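Local coordinates for protein ALKF (Bacillus cereus, PDB 3ZBO) that has no established enzymatic role but is related to the HEAT-like repeat DNA glycosylases and has affinity for branched DNA structures, at residues A[60-63]-A[69-72]; A[101-106]-A[236-241]; A[150-155]-A[189-194]; A[164-167]-A[173-176]; A[204-207]-A[213-216]. All blocks are in the same frame, centred on the assembly; numbering follows the deposited sequence. Where two conformers were deposited one is given.

Interaction 1: A[60-63]-A[69-72]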
# COMPACT_ATOMS: atom_id res chain seq x y z
N GLU A 60 18.53 1.18 0.72
CA GLU A 60 18.62 2.64 0.54
C GLU A 60 19.16 3.03 -0.79
O GLU A 60 18.65 4.00 -1.43
CB GLU A 60 19.42 3.34 1.65
CG GLU A 60 18.76 3.25 2.99
CD GLU A 60 17.52 4.13 3.20
OE1 GLU A 60 17.36 5.06 2.43
OE2 GLU A 60 16.81 3.92 4.14
N GLU A 61 20.23 2.33 -1.25
CA GLU A 61 20.73 2.67 -2.56
C GLU A 61 19.74 2.37 -3.70
O GLU A 61 19.68 3.18 -4.66
CB GLU A 61 22.05 1.90 -2.83
CG GLU A 61 23.15 2.29 -1.89
CD GLU A 61 24.54 1.80 -2.41
OE1 GLU A 61 24.84 1.81 -3.64
OE2 GLU A 61 25.36 1.45 -1.52
N LEU A 62 19.03 1.27 -3.55
CA LEU A 62 18.05 0.89 -4.59
C LEU A 62 16.92 1.91 -4.55
O LEU A 62 16.47 2.35 -5.66
CB LEU A 62 17.52 -0.51 -4.33
CG LEU A 62 18.59 -1.56 -4.56
CD1 LEU A 62 18.04 -2.85 -4.06
CD2 LEU A 62 18.90 -1.69 -6.03
N TYR A 63 16.48 2.33 -3.37
CA TYR A 63 15.30 3.27 -3.38
C TYR A 63 15.69 4.62 -3.99
O TYR A 63 14.89 5.28 -4.69
CB TYR A 63 14.82 3.41 -1.93
CG TYR A 63 13.42 3.97 -1.90
CD1 TYR A 63 12.31 3.14 -2.07
CD2 TYR A 63 13.23 5.34 -1.71
CE1 TYR A 63 10.99 3.67 -2.04
CE2 TYR A 63 11.95 5.90 -1.74
CZ TYR A 63 10.85 5.03 -1.91
OH TYR A 63 9.59 5.59 -1.89
N ASP A 69 11.06 -0.34 -10.20
CA ASP A 69 11.27 -1.75 -9.82
C ASP A 69 12.33 -1.91 -8.76
O ASP A 69 12.22 -2.77 -7.84
CB ASP A 69 11.69 -2.58 -11.03
CG ASP A 69 10.60 -2.58 -12.11
OD1 ASP A 69 9.63 -3.29 -11.94
OD2 ASP A 69 10.76 -1.83 -13.07
N ALA A 70 13.38 -1.10 -8.89
CA ALA A 70 14.41 -1.12 -7.82
C ALA A 70 13.87 -0.64 -6.49
O ALA A 70 14.26 -1.17 -5.43
CB ALA A 70 15.60 -0.19 -8.22
N MET A 71 13.00 0.36 -6.58
CA MET A 71 12.37 0.85 -5.36
C MET A 71 11.42 -0.17 -4.69
O MET A 71 11.39 -0.30 -3.47
CB MET A 71 11.59 2.13 -5.62
CG MET A 71 12.49 3.27 -6.02
SD MET A 71 11.62 4.65 -6.80
CE MET A 71 11.13 5.57 -5.31
N TYR A 72 10.64 -0.89 -5.53
CA TYR A 72 9.84 -2.00 -5.04
C TYR A 72 10.71 -3.04 -4.39
O TYR A 72 10.39 -3.50 -3.27
CB TYR A 72 8.98 -2.53 -6.24
CG TYR A 72 7.98 -3.53 -5.69
CD1 TYR A 72 8.36 -4.85 -5.46
CD2 TYR A 72 6.67 -3.19 -5.51
CE1 TYR A 72 7.39 -5.74 -4.94
CE2 TYR A 72 5.72 -4.06 -4.93
CZ TYR A 72 6.09 -5.36 -4.71
OH TYR A 72 5.16 -6.23 -4.13
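Tyr63 holds its ring beside its own carbonyl carbon and opposite its N (chi1 -162°), which brings a face to helix 68-77, while Met71 keeps CG beside its own N and bends at its last torsion (chi3 86°), folding the terminal methyl over the tyrosine. Met71 CE lies 3.7 Å from the centroid of the Tyr63 ring, a CH-pi contact over the face. It is offset toward the hydroxyl end, where Met71 CE comes within 3.5 Å of Tyr63 CZ. The sulfur stands farther off, with Met71 SD 4.9 Å from the centroid of the Tyr63 ring and above the face, so this is also a Met-aromatic contact. An unbranched methionine suits the place because its flexible chain can fit itself to a flat ring. Met71 CG sits 3.4 Å from Tyr63 O. Beside this pair, Leu62 CB rests 3.5 Å from Ala70 O, and Ala70 CB lies 3.7 Å from Leu62 O. A methyl side chain allows such close approach: the CA atoms of Leu62 and Ala70 are 5.3 Å apart. No hydrogen bond joins the segments; buried apolar contacts, the CH-pi pair among them, carry it. The Tyr63 hydroxyl is satisfied by Trp91 O, and Tyr63 also stacks with the Trp91 ring. Helices 56-63 and 68-77 thus pack as consecutive helices across a short link, as is usual in HEAT-like proteins. Around them, Phe9 and Met13 of helix 9-19 pack against Leu62, while from helix 98-110 Leu100 touches Met71 and Val105 touches Tyr63.

Interaction 2: A[101-106]-A[236-241]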
# COMPACT_ATOMS: atom_id res chain seq x y z
N SER A 101 3.55 4.73 -2.97
CA SER A 101 3.05 5.04 -1.67
C SER A 101 2.34 3.85 -1.04
O SER A 101 2.47 3.60 0.17
CB SER A 101 2.12 6.27 -1.72
OG SER A 101 1.04 6.01 -2.61
N ASP A 102 1.56 3.10 -1.85
CA ASP A 102 0.55 2.16 -1.26
C ASP A 102 1.17 0.74 -1.20
O ASP A 102 0.86 0.04 -0.22
CB ASP A 102 -0.68 2.08 -2.13
CG ASP A 102 -1.43 3.42 -2.27
OD1 ASP A 102 -1.03 4.43 -1.66
OD2 ASP A 102 -2.39 3.34 -3.07
N TYR A 103 1.98 0.34 -2.21
CA TYR A 103 2.42 -1.06 -2.28
C TYR A 103 3.90 -1.24 -1.89
O TYR A 103 4.37 -2.37 -1.72
CB TYR A 103 2.18 -1.61 -3.69
CG TYR A 103 0.79 -1.43 -4.21
CD1 TYR A 103 -0.34 -1.45 -3.37
CD2 TYR A 103 0.63 -1.19 -5.58
CE1 TYR A 103 -1.65 -1.32 -3.94
CE2 TYR A 103 -0.63 -1.01 -6.09
CZ TYR A 103 -1.70 -1.06 -5.28
OH TYR A 103 -2.93 -0.82 -5.86
N VAL A 104 4.62 -0.14 -1.64
CA VAL A 104 6.05 -0.21 -1.27
C VAL A 104 6.25 0.48 0.09
O VAL A 104 6.43 -0.21 1.11
CB VAL A 104 6.95 0.46 -2.30
CG1 VAL A 104 8.42 0.35 -1.82
CG2 VAL A 104 6.80 -0.22 -3.63
N VAL A 105 6.04 1.80 0.22
CA VAL A 105 6.27 2.43 1.49
C VAL A 105 5.26 2.00 2.54
O VAL A 105 5.66 1.68 3.66
CB VAL A 105 6.24 3.95 1.28
CG1 VAL A 105 6.60 4.64 2.63
CG2 VAL A 105 7.32 4.41 0.21
N ALA A 106 3.95 1.97 2.22
CA ALA A 106 2.96 1.59 3.25
C ALA A 106 3.19 0.12 3.68
O ALA A 106 2.92 -0.20 4.85
CB ALA A 106 1.56 1.72 2.66
N ARG A 236 -5.33 -11.44 5.70
CA ARG A 236 -4.35 -11.71 4.64
C ARG A 236 -3.09 -10.83 4.85
O ARG A 236 -3.19 -9.67 4.68
CB ARG A 236 -4.98 -11.43 3.25
CG ARG A 236 -5.70 -10.07 3.08
CD ARG A 236 -7.21 -10.26 2.96
NE ARG A 236 -7.61 -10.60 1.61
CZ ARG A 236 -8.84 -10.41 1.16
NH1 ARG A 236 -9.74 -9.87 1.97
NH2 ARG A 236 -9.15 -10.73 -0.09
N LYS A 237 -1.94 -11.41 5.19
CA LYS A 237 -0.66 -10.64 5.07
C LYS A 237 -0.44 -10.27 3.63
O LYS A 237 -0.50 -11.13 2.74
CB LYS A 237 0.54 -11.42 5.55
CG LYS A 237 1.73 -10.57 5.69
CD LYS A 237 2.90 -11.35 6.36
CE LYS A 237 4.17 -10.62 6.07
NZ LYS A 237 5.15 -10.66 7.22
N TYR A 238 -0.19 -8.97 3.37
CA TYR A 238 0.05 -8.55 1.96
C TYR A 238 1.15 -9.39 1.32
O TYR A 238 2.23 -9.51 1.86
CB TYR A 238 0.38 -7.01 1.98
CG TYR A 238 0.48 -6.42 0.63
CD1 TYR A 238 1.70 -6.56 -0.09
CD2 TYR A 238 -0.55 -5.72 0.08
CE1 TYR A 238 1.87 -6.00 -1.39
CE2 TYR A 238 -0.42 -5.17 -1.24
CZ TYR A 238 0.82 -5.34 -1.93
OH TYR A 238 0.96 -4.79 -3.17
N VAL A 239 0.89 -9.90 0.09
CA VAL A 239 1.90 -10.71 -0.60
C VAL A 239 2.74 -9.87 -1.50
O VAL A 239 2.24 -9.24 -2.44
CB VAL A 239 1.20 -11.87 -1.41
CG1 VAL A 239 2.24 -12.76 -1.98
CG2 VAL A 239 0.28 -12.72 -0.47
N ARG A 240 4.03 -9.87 -1.23
CA ARG A 240 4.89 -8.85 -1.91
C ARG A 240 5.51 -9.36 -3.18
O ARG A 240 5.93 -8.55 -4.03
CB ARG A 240 5.96 -8.42 -0.94
CG ARG A 240 5.35 -7.78 0.34
CD ARG A 240 6.42 -7.19 1.25
NE ARG A 240 6.87 -5.84 0.75
CZ ARG A 240 7.49 -4.99 1.54
NH1 ARG A 240 7.83 -5.32 2.79
NH2 ARG A 240 7.79 -3.82 1.03
N CYS A 241 5.71 -10.67 -3.26
CA CYS A 241 6.53 -11.14 -4.38
C CYS A 241 5.94 -12.44 -4.86
O CYS A 241 4.79 -12.36 -5.44
CB CYS A 241 8.14 -10.75 -4.22
SG CYS A 241 9.40 -11.57 -3.36
OXT CYS A 241 6.50 -13.55 -4.66
O HOH W 1 5.40 -4.86 -1.54
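Tyr238 brings its hydroxyl against the root of the Tyr103 side chain, with Tyr238 OH 3.4 Å from Tyr103 CB and 3.5 Å from Tyr103 CG. The two side chains cross at about a right angle, and their rings barely meet, Tyr103 CD1 lying 4.3 Å from Tyr238 CE2. Beside them a water donates to Tyr103 O at 2.7 Å and accepts from Arg240 NE at 2.9 Å. A bend in the Arg240 chain (chi3 80°) brings the guanidinium close to the helix. Arg240 NH2 is still 3.9 Å from Val104 O, too far for a bond, but it bonds directly to Thr108 OG1, one turn on in the same helix.

In the next shell, Trp140 meets the Tyr238 ring edge-to-face, a use for the flat tyrosine, while its NE1 holds Asp102 O. Helix 98-110 carries a wider pi-type turn here, closed by Ala106 N to Ser101 O at 3.0 Å.

The C-terminal tail is thus held by a tyrosine hydroxyl resting on Tyr103, by Trp140, and by an arginine whose long chain and several N-H donors suit it to two tasks: NE reaches a helix carbonyl through water, and NH2 meets a threonine hydroxyl.

Interaction 3: A[150-155]-A[189-194]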
# COMPACT_ATOMS: atom_id res chain seq x y z
N PHE A 150 -5.58 -2.91 17.73
CA PHE A 150 -6.29 -1.66 17.38
C PHE A 150 -7.28 -1.26 18.40
O PHE A 150 -7.93 -2.12 19.03
CB PHE A 150 -7.05 -1.87 16.04
CG PHE A 150 -6.18 -2.45 14.98
CD1 PHE A 150 -5.37 -1.63 14.20
CD2 PHE A 150 -6.09 -3.81 14.81
CE1 PHE A 150 -4.50 -2.16 13.20
CE2 PHE A 150 -5.29 -4.35 13.85
CZ PHE A 150 -4.46 -3.55 13.01
N SER A 151 -7.38 0.04 18.61
CA SER A 151 -8.43 0.62 19.41
C SER A 151 -9.74 0.61 18.58
O SER A 151 -9.77 1.19 17.45
CB SER A 151 -8.09 2.09 19.75
OG SER A 151 -9.25 2.76 20.09
N GLU A 152 -10.82 -0.04 19.06
CA GLU A 152 -12.07 -0.12 18.30
C GLU A 152 -12.66 1.28 18.12
O GLU A 152 -13.14 1.66 17.05
CB GLU A 152 -13.10 -1.07 18.98
CG GLU A 152 -14.39 -1.12 18.31
CD GLU A 152 -15.40 -2.08 18.95
OE1 GLU A 152 -14.94 -3.09 19.57
OE2 GLU A 152 -16.60 -1.80 18.85
N SER A 153 -12.56 2.16 19.14
CA SER A 153 -13.06 3.49 18.91
C SER A 153 -12.22 4.28 17.87
O SER A 153 -12.82 5.05 17.14
CB SER A 153 -13.12 4.29 20.30
OG SER A 153 -11.85 4.39 20.80
N LYS A 154 -10.90 4.07 17.77
CA LYS A 154 -10.10 4.76 16.78
C LYS A 154 -10.56 4.26 15.38
O LYS A 154 -10.75 5.11 14.50
CB LYS A 154 -8.64 4.41 16.94
CG LYS A 154 -7.74 5.25 16.04
CD LYS A 154 -6.27 4.68 16.21
CE LYS A 154 -5.26 5.54 15.64
NZ LYS A 154 -3.97 4.79 15.92
N ILE A 155 -10.68 2.92 15.23
CA ILE A 155 -11.13 2.45 13.88
C ILE A 155 -12.51 2.95 13.54
O ILE A 155 -12.82 3.34 12.43
CB ILE A 155 -11.06 0.89 13.83
CG1 ILE A 155 -9.66 0.37 14.08
CG2 ILE A 155 -11.62 0.37 12.45
CD1 ILE A 155 -8.54 0.88 13.15
N VAL A 189 -13.51 -7.78 12.51
CA VAL A 189 -14.90 -8.14 12.83
C VAL A 189 -15.57 -7.32 13.91
O VAL A 189 -16.82 -7.19 13.87
CB VAL A 189 -15.11 -9.64 13.13
CG1 VAL A 189 -14.72 -10.46 11.94
CG2 VAL A 189 -14.38 -10.11 14.37
N PRO A 190 -14.81 -6.70 14.84
CA PRO A 190 -15.61 -5.83 15.77
C PRO A 190 -16.46 -4.76 15.16
O PRO A 190 -17.50 -4.36 15.71
CB PRO A 190 -14.55 -5.30 16.71
CG PRO A 190 -13.47 -6.33 16.70
CD PRO A 190 -13.40 -6.79 15.19
N LEU A 191 -16.10 -4.27 13.97
CA LEU A 191 -16.86 -3.26 13.30
C LEU A 191 -17.29 -3.73 11.90
O LEU A 191 -17.57 -2.90 11.02
CB LEU A 191 -15.98 -1.98 13.14
CG LEU A 191 -15.72 -1.32 14.50
CD1 LEU A 191 -14.74 -0.21 14.35
CD2 LEU A 191 -16.98 -0.83 15.12
N HIS A 192 -17.51 -5.06 11.80
CA HIS A 192 -18.07 -5.57 10.50
C HIS A 192 -19.36 -4.87 10.11
O HIS A 192 -19.49 -4.36 8.95
CB HIS A 192 -18.32 -7.09 10.60
CG HIS A 192 -19.03 -7.56 9.39
ND1 HIS A 192 -20.32 -8.07 9.33
CD2 HIS A 192 -18.59 -7.50 8.13
CE1 HIS A 192 -20.62 -8.37 8.05
NE2 HIS A 192 -19.56 -8.04 7.32
N GLU A 193 -20.34 -4.80 11.02
CA GLU A 193 -21.63 -4.25 10.62
C GLU A 193 -21.55 -2.78 10.31
O GLU A 193 -22.16 -2.35 9.33
CB GLU A 193 -22.68 -4.53 11.72
CG GLU A 193 -22.78 -6.05 12.01
CD GLU A 193 -21.53 -6.65 12.87
OE1 GLU A 193 -20.66 -5.91 13.60
OE2 GLU A 193 -21.42 -7.95 12.77
N LYS A 194 -20.76 -2.00 11.08
CA LYS A 194 -20.69 -0.55 10.81
C LYS A 194 -20.02 -0.31 9.46
O LYS A 194 -20.39 0.61 8.77
CB LYS A 194 -19.88 0.14 11.91
CG LYS A 194 -19.73 1.62 11.72
CD LYS A 194 -18.97 2.31 12.90
CE LYS A 194 -18.98 3.79 12.62
NZ LYS A 194 -20.21 4.46 13.15
O HOH W 2 -18.55 -2.88 17.61
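Leu191 overlaps the first turn of helix 152-165, its two methyls divided between backbone and side chains. This is a meeting of two helix starts among the packed helices of an AlkD-like, HEAT-like repeat protein: Leu191 occupies the N-cap position of helix 192-202, and Ser151 that of helix 152-165. Leu191 CD1 reaches Glu152 O at 3.7 Å and Ile155 CG2 at the same 3.7 Å, whereas Leu191 CD2 turns to the carboxylate and lies 3.9 Å from Glu152 OE2. A branched aliphatic suits this site because one methyl can fill the buried side, where Val184 of helix 171-187 touches both Ile155 and Leu191, while the other faces the more exposed, polar side.

Glu152 forms that polar side. Its CG is anti to the backbone N (chi1 177°) and the chain runs on extended, carrying the carboxylate across to Pro190, where Glu152 OE1 is 3.6 Å from Pro190 CB. The compact proline ring lies in a short 3-10 segment leading into helix 192-202, closed by His192 N to Val189 O. A glutamate in the first turn of a helix probably also gains from the partial positive charge of that end.

Ser151 does the true capping work: its OG accepts from Lys154 N at 3.1 Å, with an N-H...O angle of 158°. A short, polar serine is a common choice here because its oxygen easily bends back to an otherwise unmatched amide. Between Glu152 and Pro190, one water donates to both sides, 2.6 Å from Glu152 OE2 and 2.6 Å from Pro190 O.

Interaction 4: A[164-167]-A[173-176]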
# COMPACT_ATOMS: atom_id res chain seq x y z
N ASP A 164 -17.48 10.70 5.91
CA ASP A 164 -17.73 12.15 5.87
C ASP A 164 -16.93 12.82 4.79
O ASP A 164 -17.38 13.90 4.29
CB ASP A 164 -17.41 12.80 7.18
CG ASP A 164 -18.46 12.46 8.27
OD1 ASP A 164 -19.56 12.03 7.98
OD2 ASP A 164 -18.08 12.58 9.48
N THR A 165 -15.80 12.22 4.36
CA THR A 165 -14.83 12.99 3.58
C THR A 165 -14.27 12.30 2.34
O THR A 165 -13.61 12.96 1.48
CB THR A 165 -13.59 13.43 4.37
OG1 THR A 165 -12.73 12.29 4.73
CG2 THR A 165 -13.98 14.15 5.74
N ILE A 166 -14.63 11.04 2.13
CA ILE A 166 -14.08 10.36 0.94
C ILE A 166 -14.39 11.05 -0.42
O ILE A 166 -13.53 11.15 -1.32
CB ILE A 166 -14.47 8.85 0.93
CG1 ILE A 166 -13.69 8.12 -0.15
CG2 ILE A 166 -16.04 8.67 0.67
CD1 ILE A 166 -13.77 6.53 0.01
N HIS A 167 -15.62 11.55 -0.56
CA HIS A 167 -16.00 12.06 -1.85
C HIS A 167 -15.34 13.39 -2.16
O HIS A 167 -15.39 13.82 -3.29
CB HIS A 167 -17.53 12.16 -1.92
CG HIS A 167 -18.21 10.82 -1.97
ND1 HIS A 167 -17.94 9.86 -2.92
CD2 HIS A 167 -19.20 10.31 -1.21
CE1 HIS A 167 -18.70 8.81 -2.73
NE2 HIS A 167 -19.46 9.05 -1.68
N THR A 173 -6.12 9.23 -2.46
CA THR A 173 -6.54 9.05 -1.08
C THR A 173 -7.86 8.25 -1.11
O THR A 173 -8.11 7.38 -0.24
CB THR A 173 -6.67 10.41 -0.36
OG1 THR A 173 -5.50 11.18 -0.63
CG2 THR A 173 -6.75 10.15 1.14
N LYS A 174 -8.78 8.60 -2.04
CA LYS A 174 -10.09 7.97 -2.11
C LYS A 174 -9.87 6.44 -2.30
O LYS A 174 -10.60 5.64 -1.71
CB LYS A 174 -10.83 8.40 -3.40
CG LYS A 174 -11.30 9.80 -3.39
CD LYS A 174 -12.06 10.01 -4.74
CE LYS A 174 -12.54 11.43 -4.86
NZ LYS A 174 -13.10 11.60 -6.28
N SER A 175 -8.94 6.03 -3.18
CA SER A 175 -8.70 4.59 -3.41
C SER A 175 -8.28 3.94 -2.12
O SER A 175 -8.81 2.84 -1.80
CB SER A 175 -7.59 4.47 -4.47
OG SER A 175 -7.13 3.09 -4.49
N ALA A 176 -7.38 4.55 -1.37
CA ALA A 176 -6.94 3.90 -0.15
C ALA A 176 -7.99 3.92 0.94
O ALA A 176 -8.10 2.92 1.71
CB ALA A 176 -5.63 4.64 0.39
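Ile166 and Lys174 pack closely at the turn between two consecutive helices of this HEAT-like, largely helical fold, where helix 152-165 gives way to a 3-10 turn and the chain goes over into helix 171-187. The tight part is buried. The aliphatic run of Lys174 passes over the backbone of Ile166, with Lys174 CG 3.3 Å from Ile166 O and Lys174 CE 3.7 Å from the same Ile166 O. Ile166 answers with its longer branch: CG1 stands anti to the backbone N (chi1 -169°), which sends Ile166 CD1 to within 3.7 Å of Lys174 O. Lysine suits this place because its methylenes can line a buried path while the amine ends among oxygens. Lys174 NZ forms a salt bridge with Glu171 and a hydrogen bond to Glu206 O.

The contact thins toward His167, which is exposed. Its CB points away from helix 171-187, and its nearest approach is through the backbone, His167 O lying 4.0 Å from Lys174 CE. The imidazole finds its partner elsewhere, NE2 being hydrogen-bonded to Val202 O, while Val205 packs against Ile166, His167 and Lys174 alike. One face of the His167 ring carries Ile166 CG2, 4.0 Å above the plane and over the centre.

Interaction 5: A[204-207]-A[213-216]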
# COMPACT_ATOMS: atom_id res chain seq x y z
N ILE A 204 -20.80 4.44 -4.68
CA ILE A 204 -19.72 4.38 -5.64
C ILE A 204 -18.72 5.54 -5.41
O ILE A 204 -19.11 6.69 -5.19
CB ILE A 204 -20.25 4.58 -7.09
CG1 ILE A 204 -21.23 3.42 -7.45
CG2 ILE A 204 -19.10 4.64 -8.12
CD1 ILE A 204 -20.51 2.05 -7.43
N VAL A 205 -17.43 5.19 -5.46
CA VAL A 205 -16.35 6.18 -5.28
C VAL A 205 -15.61 6.24 -6.60
O VAL A 205 -15.18 5.19 -7.16
CB VAL A 205 -15.36 5.65 -4.17
CG1 VAL A 205 -14.07 6.51 -4.16
CG2 VAL A 205 -16.12 5.77 -2.80
N GLU A 206 -15.52 7.45 -7.13
CA GLU A 206 -14.93 7.64 -8.47
C GLU A 206 -13.52 8.19 -8.31
O GLU A 206 -13.33 9.31 -7.82
CB GLU A 206 -15.80 8.59 -9.35
CG GLU A 206 -15.06 8.83 -10.66
CD GLU A 206 -15.79 9.76 -11.59
OE1 GLU A 206 -16.86 10.30 -11.29
OE2 GLU A 206 -15.23 9.93 -12.70
N VAL A 207 -12.56 7.35 -8.69
CA VAL A 207 -11.14 7.73 -8.68
C VAL A 207 -10.78 8.22 -10.09
O VAL A 207 -10.70 7.45 -11.04
CB VAL A 207 -10.25 6.53 -8.33
CG1 VAL A 207 -8.78 6.95 -8.26
CG2 VAL A 207 -10.65 5.97 -6.93
N LYS A 213 -9.56 6.07 -18.08
CA LYS A 213 -10.91 6.28 -17.57
C LYS A 213 -10.85 6.33 -16.03
O LYS A 213 -9.91 5.69 -15.43
CB LYS A 213 -11.83 5.11 -18.00
CG LYS A 213 -12.01 4.95 -19.50
CD LYS A 213 -13.24 4.07 -19.86
CE LYS A 213 -13.46 4.00 -21.38
NZ LYS A 213 -13.37 5.39 -21.93
N SER A 214 -11.85 6.95 -15.41
CA SER A 214 -12.01 6.83 -13.96
C SER A 214 -12.20 5.38 -13.59
O SER A 214 -12.72 4.56 -14.34
CB SER A 214 -13.21 7.61 -13.52
OG SER A 214 -12.96 9.01 -13.65
N SER A 215 -11.76 5.06 -12.37
CA SER A 215 -12.12 3.82 -11.70
C SER A 215 -13.35 4.04 -10.84
O SER A 215 -13.32 4.93 -10.00
CB SER A 215 -10.91 3.41 -10.87
OG SER A 215 -11.25 2.16 -10.31
N LEU A 216 -14.44 3.30 -11.10
CA LEU A 216 -15.63 3.39 -10.24
C LEU A 216 -15.61 2.30 -9.16
O LEU A 216 -15.95 1.07 -9.50
CB LEU A 216 -16.89 3.26 -11.12
CG LEU A 216 -17.03 4.37 -12.17
CD1 LEU A 216 -18.44 4.28 -12.80
CD2 LEU A 216 -16.91 5.74 -11.55
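Ile204 opens the contact at its edge, where Ile204 CG2 touches Leu216 CB at 4.0 Å. Val205 comes next and points its side chain away from segment 213-216, where it meets Asn178 of helix 171-187. A beta-branched valine suits both an extended strand and this buried seat. Its backbone pairs with Leu217, which continues the hairpin past the segment, and Val205 O also receives a CA-H...O contact from Leu216.

Glu206 faces Leu216 in an antiparallel non-hydrogen-bonded pair, and the methylenes of the glutamate serve as apolar surface: Glu206 CG lies 3.7 Å from Leu216 CD2. With CG anti to the backbone N (chi1 175°) and the rest of the chain extended, the carboxylate runs along to Ser214. There Ser214 OG donates at 2.6 Å to Glu206 OE2, which accepts on its anti lone pair, the one away from the other oxygen. A small serine hydroxyl suits so close an approach to the carboxylate.

Val207 forms the hydrogen-bonded pair with Ser215. Val207 N donates to Ser215 O and Ser215 N to Val207 O, both at 2.9 Å. On the face that carries Val207 and Ser215, Val207 CB and Ser215 CB lie 4.1 Å apart.

The chemistry is thus layered: backbone hydrogen bonds fix the register and CA-H...O contacts accompany them, buried valines seat the first strand on helix 171-187, and the short serine-carboxylate bond holds the glutamate across a more exposed face.

How the interactions relate
Along the chain, interaction 1 closes before the others begin, and interactions 3, 4 and 5 all fall between the two segments of interaction 2. The C-terminal tail therefore returns past the later helices to helix 98-110, near the middle of the molecule. Interactions 1 and 2 touch, their centres about 14 Å apart, through a probable hydrogen bond from Tyr72 to Arg240 O and through packing of Val104 and Val105 on interaction 1. Interactions 3 and 4 share helix 152-165, with centres about 18 Å apart. Interactions 4 and 5 adjoin, centres about 11 Å apart, Lys174 and Val205 joining hairpin to helices. Interactions 1 and 3 lie on opposite sides of the chain's centre, their own centres about 35 Å apart.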